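Local coordinates for protein parahox neighbor (Phaeodactylum tricornutum CCAP 1055/1, PDB 5Z5M) that probably catalyses the last two steps from 5-hydroxyisourate to (S)-allantoin in urate degradation, joining a hydrolase and an OHCU decarboxylase in one chain, at residues 5-10 and 173-178; 26-31 and 71-76; 103-108 and 136-140; 257-261 and 289-293. All blocks are in the same frame, centred on the assembly; numbering follows the deposited sequence.

How the interactions relate
Interactions 1, 2 and 3 hold the helical part of the chain, and interaction 4 lies in the transthyretin-like part, about 54 Å from interaction 2 between centres. Interactions 1, 2 and 4 are partly buried, and interaction 3 is a surface contact. Interactions 1 and 2 both lean on helix 49-61 and involve helix 151-173 or its end. Interactions 2 and 3 are nested along the chain inside the loop that interaction 1 closes. Interaction 1 joins the start of the modelled chain to the linker by a backbone bond and waters. Interaction 2 is mainly apolar, without a direct hydrogen bond. Interaction 3 centres on a salt bridge. Interaction 4 packs rings and adds one water. Interactions 3 and 4 also touch the second subunit.

Interaction 1: residues 5-10 and 173-178; sequences VTVKDL and KIDTSD
Val5 O accepts a hydrogen bond from Asp175 N at 2.8 Å. The same oxygen also receives a CA-H contact from Ile174. Beside this bond the side chains of Thr6 and Asp175 run alongside each other in the same direction. Thr6 CG2 comes within 3.7 Å of Asp175 O. Val7 CG2 meets Ile174 CG2 at 3.8 Å, and Leu10 CD2 approaches Ile174 CD1 more loosely. Thr6 is the N-cap of helix 7-11. Its OG1 sits between the backbone N and the carbonyl carbon (chi1 58°), where Thr6 OG1 accepts from Asp9 N at 3.1 Å. The loop after helix 151-173 faces this helix start. It leads from the helical OHCU decarboxylase part toward strand 182-189 of the transthyretin-like part. There Asp175 OD1 takes Ser177 N in an Asx turn, from above the carboxylate plane. Waters line the polar seam. One links Val5 N to Lys173 O. Another accepts from Val7 N and donates to Asp175 O and Asp178 OD1. A third joins Lys8 N to Asp178 OD2. Further out, Ile174 packs on Phe21 of helix 15-22 and on Ile49 and Leu52 of helix 49-61.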
loop_
_atom_site.group_PDB
_atom_site.type_symbol
_atom_site.label_atom_id
_atom_site.label_comp_id
_atom_site.label_asym_id
_atom_site.label_seq_id
_atom_site.Cartn_x
_atom_site.Cartn_y
_atom_site.Cartn_z
ATOM N N VAL A 5 41.964 -5.954 5.595
ATOM C CA VAL A 5 41.706 -7.027 6.551
ATOM C C VAL A 5 40.239 -7.463 6.534
ATOM O O VAL A 5 39.331 -6.649 6.717
ATOM C CB VAL A 5 42.109 -6.606 7.986
ATOM C CG1 VAL A 5 41.526 -5.246 8.340
ATOM C CG2 VAL A 5 41.684 -7.659 8.999
ATOM N N THR A 6 40.012 -8.748 6.290
ATOM C CA THR A 6 38.664 -9.304 6.335
ATOM C C THR A 6 38.314 -9.653 7.770
ATOM O O THR A 6 39.174 -9.598 8.650
ATOM C CB THR A 6 38.528 -10.561 5.453
ATOM O OG1 THR A 6 39.482 -11.548 5.871
ATOM C CG2 THR A 6 38.765 -10.220 3.987
ATOM N N VAL A 7 37.055 -10.002 8.016
ATOM C CA VAL A 7 36.652 -10.428 9.349
ATOM C C VAL A 7 37.359 -11.735 9.709
ATOM O O VAL A 7 37.856 -11.893 10.824
ATOM C CB VAL A 7 35.129 -10.614 9.461
ATOM C CG1 VAL A 7 34.758 -11.143 10.844
ATOM C CG2 VAL A 7 34.417 -9.299 9.192
ATOM N N LYS A 8 37.397 -12.658 8.751
ATOM C CA LYS A 8 38.104 -13.926 8.906
ATOM C C LYS A 8 39.555 -13.702 9.311
ATOM O O LYS A 8 40.055 -14.308 10.257
ATOM C CB LYS A 8 38.061 -14.724 7.605
ATOM C CG LYS A 8 37.128 -15.910 7.624
ATOM C CD LYS A 8 37.701 -17.074 6.826
ATOM C CE LYS A 8 38.943 -17.632 7.499
ATOM N NZ LYS A 8 39.155 -19.073 7.181
ATOM N N ASP A 9 40.217 -12.820 8.575
ATOM C CA ASP A 9 41.606 -12.464 8.823
ATOM C C ASP A 9 41.774 -11.849 10.217
ATOM O O ASP A 9 42.617 -12.289 11.003
ATOM C CB ASP A 9 42.088 -11.497 7.731
ATOM C CG ASP A 9 43.448 -10.893 8.028
ATOM O OD1 ASP A 9 44.259 -11.536 8.730
ATOM O OD2 ASP A 9 43.709 -9.771 7.544
ATOM N N LEU A 10 40.962 -10.840 10.516
ATOM C CA LEU A 10 41.020 -10.150 11.809
ATOM C C LEU A 10 40.912 -11.106 12.995
ATOM O O LEU A 10 41.788 -11.147 13.864
ATOM C CB LEU A 10 39.909 -9.100 11.901
ATOM C CG LEU A 10 39.755 -8.374 13.244
ATOM C CD1 LEU A 10 41.029 -7.636 13.638
ATOM C CD2 LEU A 10 38.569 -7.415 13.200
ATOM N N LYS A 173 36.921 0.103 8.249
ATOM C CA LYS A 173 38.163 -0.550 8.654
ATOM C C LYS A 173 38.276 -1.980 8.139
ATOM O O LYS A 173 39.375 -2.527 8.048
ATOM C CB LYS A 173 38.293 -0.554 10.178
ATOM C CG LYS A 173 38.509 0.812 10.785
ATOM C CD LYS A 173 38.501 0.732 12.301
ATOM C CE LYS A 173 39.475 -0.323 12.792
ATOM N NZ LYS A 173 40.858 -0.104 12.289
ATOM N N ILE A 174 37.139 -2.581 7.804
ATOM C CA ILE A 174 37.108 -3.989 7.422
ATOM C C ILE A 174 36.824 -4.175 5.931
ATOM O O ILE A 174 35.948 -3.522 5.370
ATOM C CB ILE A 174 36.056 -4.755 8.258
ATOM C CG1 ILE A 174 36.585 -4.985 9.678
ATOM C CG2 ILE A 174 35.688 -6.082 7.600
ATOM C CD1 ILE A 174 35.572 -5.596 10.625
ATOM N N ASP A 175 37.587 -5.061 5.297
ATOM C CA ASP A 175 37.392 -5.401 3.888
ATOM C C ASP A 175 36.175 -6.315 3.736
ATOM O O ASP A 175 36.215 -7.482 4.115
ATOM C CB ASP A 175 38.655 -6.067 3.328
ATOM C CG ASP A 175 38.488 -6.555 1.896
ATOM O OD1 ASP A 175 37.526 -6.150 1.211
ATOM O OD2 ASP A 175 39.341 -7.346 1.448
ATOM N N THR A 176 35.095 -5.780 3.178
ATOM C CA THR A 176 33.849 -6.533 3.072
ATOM C C THR A 176 33.632 -7.095 1.670
ATOM O O THR A 176 32.511 -7.435 1.304
ATOM C CB THR A 176 32.626 -5.663 3.453
ATOM O OG1 THR A 176 32.568 -4.508 2.609
ATOM C CG2 THR A 176 32.716 -5.214 4.911
ATOM N N SER A 177 34.703 -7.211 0.891
ATOM C CA SER A 177 34.581 -7.694 -0.481
ATOM C C SER A 177 34.138 -9.159 -0.528
ATOM O O SER A 177 33.685 -9.640 -1.566
ATOM C CB SER A 177 35.903 -7.523 -1.234
ATOM O OG SER A 177 36.863 -8.465 -0.796
ATOM N N ASP A 178 34.253 -9.855 0.600
ATOM C CA ASP A 178 33.849 -11.256 0.668
ATOM C C ASP A 178 32.471 -11.437 1.301
ATOM O O ASP A 178 32.047 -12.568 1.557
ATOM C CB ASP A 178 34.883 -12.078 1.446
ATOM C CG ASP A 178 35.004 -11.648 2.897
ATOM O OD1 ASP A 178 34.635 -10.496 3.216
ATOM O OD2 ASP A 178 35.467 -12.467 3.719
HETATM O O HOH W 1 41.207 -3.475 5.739
HETATM O O HOH W 2 35.182 -9.352 5.782
HETATM O O HOH W 3 35.607 -12.989 6.338
#

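Interaction 2: residues 26-31 and 71-76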
loop_
_atom_site.group_PDB
_atom_site.type_symbol
_atom_site.label_atom_id
_atom_site.label_comp_id
_atom_site.label_asym_id
_atom_site.label_seq_id
_atom_site.Cartn_x
_atom_site.Cartn_y
_atom_site.Cartn_z
ATOM N N TYR A 26 33.900 2.187 19.395
ATOM C CA TYR A 26 33.158 3.065 20.288
ATOM C C TYR A 26 34.150 4.028 20.934
ATOM O O TYR A 26 35.206 3.619 21.428
ATOM C CB TYR A 26 32.383 2.264 21.340
ATOM C CG TYR A 26 31.225 1.461 20.771
ATOM C CD1 TYR A 26 31.412 0.157 20.316
ATOM C CD2 TYR A 26 29.947 2.004 20.694
ATOM C CE1 TYR A 26 30.356 -0.578 19.800
ATOM C CE2 TYR A 26 28.887 1.276 20.176
ATOM C CZ TYR A 26 29.099 -0.012 19.729
ATOM O OH TYR A 26 28.044 -0.735 19.210
ATOM N N GLU A 27 33.802 5.309 20.904
ATOM C CA GLU A 27 34.700 6.390 21.296
ATOM C C GLU A 27 35.185 6.281 22.734
ATOM O O GLU A 27 34.381 6.233 23.667
ATOM C CB GLU A 27 34.007 7.742 21.099
ATOM C CG GLU A 27 34.952 8.922 20.996
ATOM C CD GLU A 27 35.558 9.059 19.612
ATOM O OE1 GLU A 27 35.194 8.266 18.716
ATOM O OE2 GLU A 27 36.398 9.963 19.418
ATOM N N HIS A 28 36.507 6.251 22.896
ATOM C CA HIS A 28 37.147 6.186 24.208
ATOM C C HIS A 28 36.575 5.054 25.042
ATOM O O HIS A 28 36.394 5.194 26.251
ATOM C CB HIS A 28 36.991 7.513 24.956
ATOM C CG HIS A 28 37.532 8.693 24.211
ATOM N ND1 HIS A 28 38.203 8.577 23.015
ATOM C CD2 HIS A 28 37.495 10.019 24.496
ATOM C CE1 HIS A 28 38.559 9.779 22.592
ATOM N NE2 HIS A 28 38.141 10.669 23.473
ATOM N N SER A 29 36.278 3.939 24.382
ATOM C CA SER A 29 35.639 2.812 25.041
ATOM C C SER A 29 36.321 1.506 24.666
ATOM O O SER A 29 35.695 0.604 24.110
ATOM C CB SER A 29 34.154 2.759 24.679
ATOM O OG SER A 29 33.504 3.960 25.053
ATOM N N ALA A 30 37.610 1.408 24.980
ATOM C CA ALA A 30 38.376 0.203 24.686
ATOM C C ALA A 30 37.840 -0.997 25.466
ATOM O O ALA A 30 38.083 -2.143 25.086
ATOM C CB ALA A 30 39.853 0.418 24.991
ATOM N N TRP A 31 37.111 -0.731 26.549
ATOM C CA TRP A 31 36.538 -1.799 27.364
ATOM C C TRP A 31 35.588 -2.694 26.566
ATOM O O TRP A 31 35.436 -3.875 26.883
ATOM C CB TRP A 31 35.813 -1.227 28.592
ATOM C CG TRP A 31 34.680 -0.276 28.305
ATOM C CD1 TRP A 31 34.765 1.078 28.152
ATOM C CD2 TRP A 31 33.290 -0.606 28.172
ATOM N NE1 TRP A 31 33.521 1.609 27.916
ATOM C CE2 TRP A 31 32.596 0.597 27.924
ATOM C CE3 TRP A 31 32.567 -1.802 28.229
ATOM C CZ2 TRP A 31 31.216 0.641 27.737
ATOM C CZ3 TRP A 31 31.192 -1.758 28.041
ATOM C CH2 TRP A 31 30.533 -0.545 27.796
ATOM N N LEU A 71 29.752 6.752 27.731
ATOM C CA LEU A 71 30.036 6.501 26.327
ATOM C C LEU A 71 29.492 7.653 25.484
ATOM O O LEU A 71 30.155 8.129 24.564
ATOM C CB LEU A 71 29.435 5.167 25.881
ATOM C CG LEU A 71 29.784 4.666 24.476
ATOM C CD1 LEU A 71 29.956 3.156 24.490
ATOM C CD2 LEU A 71 28.713 5.059 23.477
ATOM N N LEU A 72 28.282 8.097 25.807
ATOM C CA LEU A 72 27.674 9.227 25.109
ATOM C C LEU A 72 28.491 10.507 25.284
ATOM O O LEU A 72 28.733 11.230 24.320
ATOM C CB LEU A 72 26.243 9.458 25.599
ATOM C CG LEU A 72 25.225 8.349 25.336
ATOM C CD1 LEU A 72 23.845 8.772 25.809
ATOM C CD2 LEU A 72 25.201 7.965 23.859
ATOM N N CYS A 73 28.921 10.780 26.513
ATOM C CA CYS A 73 29.648 12.015 26.798
ATOM C C CYS A 73 31.045 12.006 26.195
ATOM O O CYS A 73 31.662 13.056 26.017
ATOM C CB CYS A 73 29.730 12.252 28.307
ATOM S SG CYS A 73 28.126 12.600 29.059
ATOM N N ALA A 74 31.538 10.816 25.875
ATOM C CA ALA A 74 32.844 10.682 25.250
ATOM C C ALA A 74 32.776 11.082 23.785
ATOM O O ALA A 74 33.802 11.324 23.150
ATOM C CB ALA A 74 33.360 9.252 25.389
ATOM N N HIS A 75 31.562 11.156 23.250
ATOM C CA HIS A 75 31.392 11.460 21.839
ATOM C C HIS A 75 31.620 12.942 21.561
ATOM O O HIS A 75 31.185 13.802 22.330
ATOM C CB HIS A 75 30.003 11.034 21.357
ATOM C CG HIS A 75 29.968 10.634 19.919
ATOM N ND1 HIS A 75 30.371 9.389 19.484
ATOM C CD2 HIS A 75 29.595 11.317 18.809
ATOM C CE1 HIS A 75 30.241 9.321 18.171
ATOM N NE2 HIS A 75 29.774 10.477 17.736
ATOM N N PRO A 76 32.328 13.242 20.463
ATOM C CA PRO A 76 32.657 14.613 20.061
ATOM C C PRO A 76 31.424 15.444 19.737
ATOM O O PRO A 76 30.491 14.952 19.103
ATOM C CB PRO A 76 33.515 14.416 18.806
ATOM C CG PRO A 76 34.047 13.032 18.921
ATOM C CD PRO A 76 32.957 12.248 19.578
HETATM O O HOH W 4 31.650 6.276 19.603
#
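Leu71 puts CD1 against both Tyr26 and Ser29. Leu71 CD1 lies 4.0 Å from Tyr26 CD2 and 3.7 Å from Ser29 OG. Trp31 CZ2 comes within 4.3 Å of Leu71 CD1. Leu71 CG is anti to the backbone N (chi1 -173°), which carries the branch across to segment 26-31. Residues 26-29 form a type II beta turn. Ser29 OG donates to Glu27 O at 2.8 Å, from above the carbonyl plane, and this ties down the turn. Ala74 CB packs at 3.6 Å from Glu27 O and also meets His28 CB. Glu27 CG lies 3.4 Å from Ala74 O. The Glu27 chain then bends at chi2 (80°), and OE2 comes up to Pro76 CG. Its OE1 forms a salt bridge with Arg169. No direct hydrogen bond crosses the contact. A water accepts from Glu27 N and has a weak bond to His75 ND1, in the plane of that ring. In the helical OHCU decarboxylase part, the contact joins the end of helix 65-73 to the turn before helix 30-38. Helix 151-173 packs against both segments: Tyr26 OH is hydrogen-bonded to His163 ND1, Leu71 packs on Val162, and His75 on Ile165. Helix 49-61 adds Met56 and Val60 against Tyr26.

Interaction 3: residues 103-108 and 136-140; sequences SLTDAE and KHTVL
Lys136 touches residues 103-108 from its CB to its tip. Lys136 CB meets Leu104 CD2 at 3.6 Å. CG lies between the backbone N and the carbonyl carbon (chi1 61°), and beyond it the chain is fully extended. This lays the methylenes along the 103-108 turn. Lys136 CD passes Ser103 OG at 3.4 Å, and Lys136 CE is close to both that hydroxyl and Glu108 OE1. Lys136 NZ donates to Ser103 O at 3.3 Å, from above the carbonyl plane. Glu108 OE1 receives it on its syn lone pair, a 3.2 Å salt bridge to Lys136 NZ. Glu108 and Lys136 cross at about a right angle. Glu108 OE1 takes a second bond from Thr105 N at 2.9 Å, on its anti side and nearly straight (173°). Two donors therefore hold this oxygen and probably favour the charged carboxylate. Leu104 CD2 meets Leu140 CD1 at 3.7 Å, the side chains overlapping as they run in opposite senses. A water links Ser103 OG with Lys136 N. His137 packs on Glu251 of the second subunit. Thr105 OG1 accepts from Glu108 N and Glu108 OE1 from Thr105 N, a capping box starting helix 106-123 in the OHCU decarboxylase part.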
loop_
_atom_site.group_PDB
_atom_site.type_symbol
_atom_site.label_atom_id
_atom_site.label_comp_id
_atom_site.label_asym_id
_atom_site.label_seq_id
_atom_site.Cartn_x
_atom_site.Cartn_y
_atom_site.Cartn_z
ATOM N N SER A 103 28.080 24.981 4.991
ATOM C CA SER A 103 27.376 25.955 4.160
ATOM C C SER A 103 26.305 26.736 4.923
ATOM O O SER A 103 25.418 27.333 4.314
ATOM C CB SER A 103 26.734 25.256 2.956
ATOM O OG SER A 103 25.745 24.326 3.366
ATOM N N LEU A 104 26.390 26.732 6.250
ATOM C CA LEU A 104 25.421 27.443 7.077
ATOM C C LEU A 104 25.547 28.954 6.921
ATOM O O LEU A 104 26.650 29.490 6.874
ATOM C CB LEU A 104 25.591 27.064 8.550
ATOM C CG LEU A 104 25.109 25.683 8.997
ATOM C CD1 LEU A 104 25.362 25.488 10.486
ATOM C CD2 LEU A 104 23.638 25.500 8.674
ATOM N N THR A 105 24.413 29.639 6.833
ATOM C CA THR A 105 24.410 31.098 6.854
ATOM C C THR A 105 24.700 31.584 8.274
ATOM O O THR A 105 24.783 30.784 9.203
ATOM C CB THR A 105 23.068 31.677 6.374
ATOM O OG1 THR A 105 22.020 31.237 7.248
ATOM C CG2 THR A 105 22.762 31.229 4.949
ATOM N N ASP A 106 24.856 32.890 8.449
ATOM C CA ASP A 106 25.100 33.424 9.782
ATOM C C ASP A 106 23.908 33.185 10.702
ATOM O O ASP A 106 24.082 32.832 11.867
ATOM C CB ASP A 106 25.432 34.912 9.719
ATOM C CG ASP A 106 26.922 35.173 9.803
ATOM O OD1 ASP A 106 27.698 34.355 9.267
ATOM O OD2 ASP A 106 27.318 36.188 10.417
ATOM N N ALA A 107 22.700 33.366 10.174
ATOM C CA ALA A 107 21.492 33.088 10.948
ATOM C C ALA A 107 21.398 31.603 11.316
ATOM O O ALA A 107 21.090 31.253 12.458
ATOM C CB ALA A 107 20.264 33.519 10.180
ATOM N N GLU A 108 21.667 30.737 10.343
ATOM C CA GLU A 108 21.620 29.292 10.562
ATOM C C GLU A 108 22.680 28.848 11.562
ATOM O O GLU A 108 22.454 27.947 12.369
ATOM C CB GLU A 108 21.799 28.540 9.236
ATOM C CG GLU A 108 20.563 28.527 8.353
ATOM C CD GLU A 108 20.832 27.976 6.957
ATOM O OE1 GLU A 108 21.997 28.019 6.503
ATOM O OE2 GLU A 108 19.873 27.493 6.316
ATOM N N LYS A 136 23.080 20.341 5.726
ATOM C CA LYS A 136 22.785 21.221 6.846
ATOM C C LYS A 136 21.304 21.129 7.193
ATOM O O LYS A 136 20.920 21.275 8.352
ATOM C CB LYS A 136 23.169 22.666 6.517
ATOM C CG LYS A 136 22.417 23.249 5.333
ATOM C CD LYS A 136 22.787 24.701 5.076
ATOM C CE LYS A 136 22.022 25.241 3.874
ATOM N NZ LYS A 136 22.271 26.690 3.654
ATOM N N HIS A 137 20.474 20.888 6.183
ATOM C CA HIS A 137 19.040 20.765 6.406
ATOM C C HIS A 137 18.749 19.607 7.355
ATOM O O HIS A 137 17.976 19.756 8.294
ATOM C CB HIS A 137 18.297 20.577 5.087
ATOM C CG HIS A 137 18.506 21.697 4.117
ATOM N ND1 HIS A 137 17.914 22.931 4.269
ATOM C CD2 HIS A 137 19.234 21.766 2.977
ATOM C CE1 HIS A 137 18.273 23.716 3.267
ATOM N NE2 HIS A 137 19.072 23.032 2.470
ATOM N N THR A 138 19.394 18.468 7.114
ATOM C CA THR A 138 19.254 17.289 7.971
ATOM C C THR A 138 19.653 17.579 9.422
ATOM O O THR A 138 18.911 17.272 10.356
ATOM C CB THR A 138 20.107 16.115 7.451
ATOM O OG1 THR A 138 19.727 15.806 6.104
ATOM C CG2 THR A 138 19.921 14.883 8.325
ATOM N N VAL A 139 20.825 18.177 9.601
ATOM C CA VAL A 139 21.325 18.487 10.936
ATOM C C VAL A 139 20.405 19.447 11.694
ATOM O O VAL A 139 20.058 19.202 12.849
ATOM C CB VAL A 139 22.738 19.083 10.865
ATOM C CG1 VAL A 139 23.208 19.481 12.245
ATOM C CG2 VAL A 139 23.695 18.075 10.240
ATOM N N LEU A 140 20.001 20.533 11.040
ATOM C CA LEU A 140 19.139 21.518 11.686
ATOM C C LEU A 140 17.757 20.945 11.988
ATOM O O LEU A 140 17.186 21.217 13.048
ATOM C CB LEU A 140 19.016 22.774 10.820
ATOM C CG LEU A 140 20.253 23.672 10.830
ATOM C CD1 LEU A 140 20.183 24.691 9.701
ATOM C CD2 LEU A 140 20.369 24.371 12.180
HETATM O O HOH W 5 24.732 21.311 3.259
#

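Interaction 4: residues 257-261 and 289-293; sequences GTFTS and SPWSF
Trp291 meets the 257-261 loop with the edge of its indole; no direct hydrogen bond crosses the contact, and a water bridges it. Both segments belong to the transthyretin-like part of the chain. Here the loop after helix 249-256 packs against the turn between strands 281-289 and 292-296. Phe259 CD2 approaches Trp291 CZ2 at 4.0 Å, near the indole plane. Phe259 CG is anti to the backbone N (chi1 178°), which swings the ring out toward the indole edge. Farther along the same edge, Ser261 OG lies 3.5 Å from Trp291 CH2. Pro290 packs beside the indole. Pro290 CG meets Thr258 CG2 at 3.7 Å, and Pro290 CB meets Thr260 CG2 at 3.9 Å. Both threonines cross the proline at about a right angle. One face of the indole rests on Pro290 CB, off centre. Ser289 OG accepts from Trp291 N at 3.1 Å, an ST turn that shapes the bend. On the other segment, Gly257 has positive phi and ends helix 249-256 in a Schellman motif, and Phe253 of that helix touches Thr260 and Pro290. Ser292 and Phe293 pair antiparallel with a strand of the second subunit, so the sheet continues across that interface. Trp291 also packs on Gly191 of the third subunit. The bridging water lies in the indole plane, accepts from Trp291 NE1 at 2.9 Å and donates to Phe259 O at 2.7 Å.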
loop_
_atom_site.group_PDB
_atom_site.type_symbol
_atom_site.label_atom_id
_atom_site.label_comp_id
_atom_site.label_asym_id
_atom_site.label_seq_id
_atom_site.Cartn_x
_atom_site.Cartn_y
_atom_site.Cartn_z
ATOM N N GLY A 257 -2.508 -3.808 -23.166
ATOM C CA GLY A 257 -3.643 -3.035 -23.631
ATOM C C GLY A 257 -4.399 -2.404 -22.471
ATOM O O GLY A 257 -5.545 -1.984 -22.626
ATOM N N THR A 258 -3.763 -2.342 -21.303
ATOM C CA THR A 258 -4.388 -1.738 -20.120
ATOM C C THR A 258 -4.646 -0.254 -20.356
ATOM O O THR A 258 -3.795 0.459 -20.892
ATOM C CB THR A 258 -3.512 -1.919 -18.853
ATOM O OG1 THR A 258 -3.194 -3.303 -18.688
ATOM C CG2 THR A 258 -4.241 -1.429 -17.606
ATOM N N PHE A 259 -5.832 0.212 -19.986
ATOM C CA PHE A 259 -6.141 1.620 -20.185
ATOM C C PHE A 259 -5.240 2.503 -19.340
ATOM O O PHE A 259 -5.106 2.308 -18.129
ATOM C CB PHE A 259 -7.597 1.937 -19.860
ATOM C CG PHE A 259 -7.928 3.392 -20.021
ATOM C CD1 PHE A 259 -8.087 3.940 -21.285
ATOM C CD2 PHE A 259 -8.048 4.219 -18.915
ATOM C CE1 PHE A 259 -8.378 5.285 -21.445
ATOM C CE2 PHE A 259 -8.339 5.567 -19.069
ATOM C CZ PHE A 259 -8.503 6.098 -20.335
ATOM N N THR A 260 -4.605 3.456 -20.011
ATOM C CA THR A 260 -3.842 4.511 -19.362
ATOM C C THR A 260 -4.222 5.836 -20.019
ATOM O O THR A 260 -4.742 5.855 -21.136
ATOM C CB THR A 260 -2.319 4.278 -19.471
ATOM O OG1 THR A 260 -1.958 4.097 -20.847
ATOM C CG2 THR A 260 -1.900 3.039 -18.686
ATOM N N SER A 261 -3.984 6.940 -19.324
ATOM C CA SER A 261 -4.251 8.256 -19.886
ATOM C C SER A 261 -3.267 8.553 -21.016
ATOM O O SER A 261 -2.168 7.997 -21.046
ATOM C CB SER A 261 -4.168 9.335 -18.802
ATOM O OG SER A 261 -5.140 9.119 -17.790
ATOM N N SER A 289 -0.047 -0.487 -10.284
ATOM C CA SER A 289 -1.156 -0.435 -11.232
ATOM C C SER A 289 -0.926 0.840 -12.048
ATOM O O SER A 289 0.021 1.575 -11.766
ATOM C CB SER A 289 -2.511 -0.429 -10.512
ATOM O OG SER A 289 -2.810 0.847 -9.960
ATOM N N PRO A 290 -1.759 1.111 -13.070
ATOM C CA PRO A 290 -1.539 2.392 -13.752
ATOM C C PRO A 290 -1.770 3.615 -12.856
ATOM O O PRO A 290 -1.389 4.728 -13.236
ATOM C CB PRO A 290 -2.568 2.363 -14.892
ATOM C CG PRO A 290 -2.777 0.925 -15.160
ATOM C CD PRO A 290 -2.695 0.250 -13.815
ATOM N N TRP A 291 -2.372 3.410 -11.687
ATOM C CA TRP A 291 -2.853 4.525 -10.873
ATOM C C TRP A 291 -2.302 4.516 -9.455
ATOM O O TRP A 291 -2.707 5.326 -8.621
ATOM C CB TRP A 291 -4.381 4.510 -10.822
ATOM C CG TRP A 291 -5.007 4.261 -12.161
ATOM C CD1 TRP A 291 -5.497 3.073 -12.625
ATOM C CD2 TRP A 291 -5.201 5.215 -13.217
ATOM N NE1 TRP A 291 -5.986 3.230 -13.898
ATOM C CE2 TRP A 291 -5.817 4.536 -14.284
ATOM C CE3 TRP A 291 -4.917 6.577 -13.359
ATOM C CZ2 TRP A 291 -6.152 5.170 -15.480
ATOM C CZ3 TRP A 291 -5.255 7.208 -14.552
ATOM C CH2 TRP A 291 -5.861 6.503 -15.594
ATOM N N SER A 292 -1.372 3.610 -9.181
ATOM C CA SER A 292 -0.839 3.482 -7.828
ATOM C C SER A 292 0.439 2.675 -7.818
ATOM O O SER A 292 0.655 1.834 -8.690
ATOM C CB SER A 292 -1.873 2.821 -6.916
ATOM O OG SER A 292 -2.027 1.452 -7.266
ATOM N N PHE A 293 1.296 2.912 -6.832
ATOM C CA PHE A 293 2.394 1.997 -6.631
ATOM C C PHE A 293 2.911 2.065 -5.204
ATOM O O PHE A 293 2.660 3.030 -4.472
ATOM C CB PHE A 293 3.525 2.238 -7.652
ATOM C CG PHE A 293 4.351 3.474 -7.411
ATOM C CD1 PHE A 293 5.526 3.405 -6.681
ATOM C CD2 PHE A 293 3.999 4.682 -7.983
ATOM C CE1 PHE A 293 6.307 4.530 -6.480
ATOM C CE2 PHE A 293 4.780 5.813 -7.795
ATOM C CZ PHE A 293 5.929 5.739 -7.035
HETATM O O HOH W 6 -6.680 1.422 -16.072
#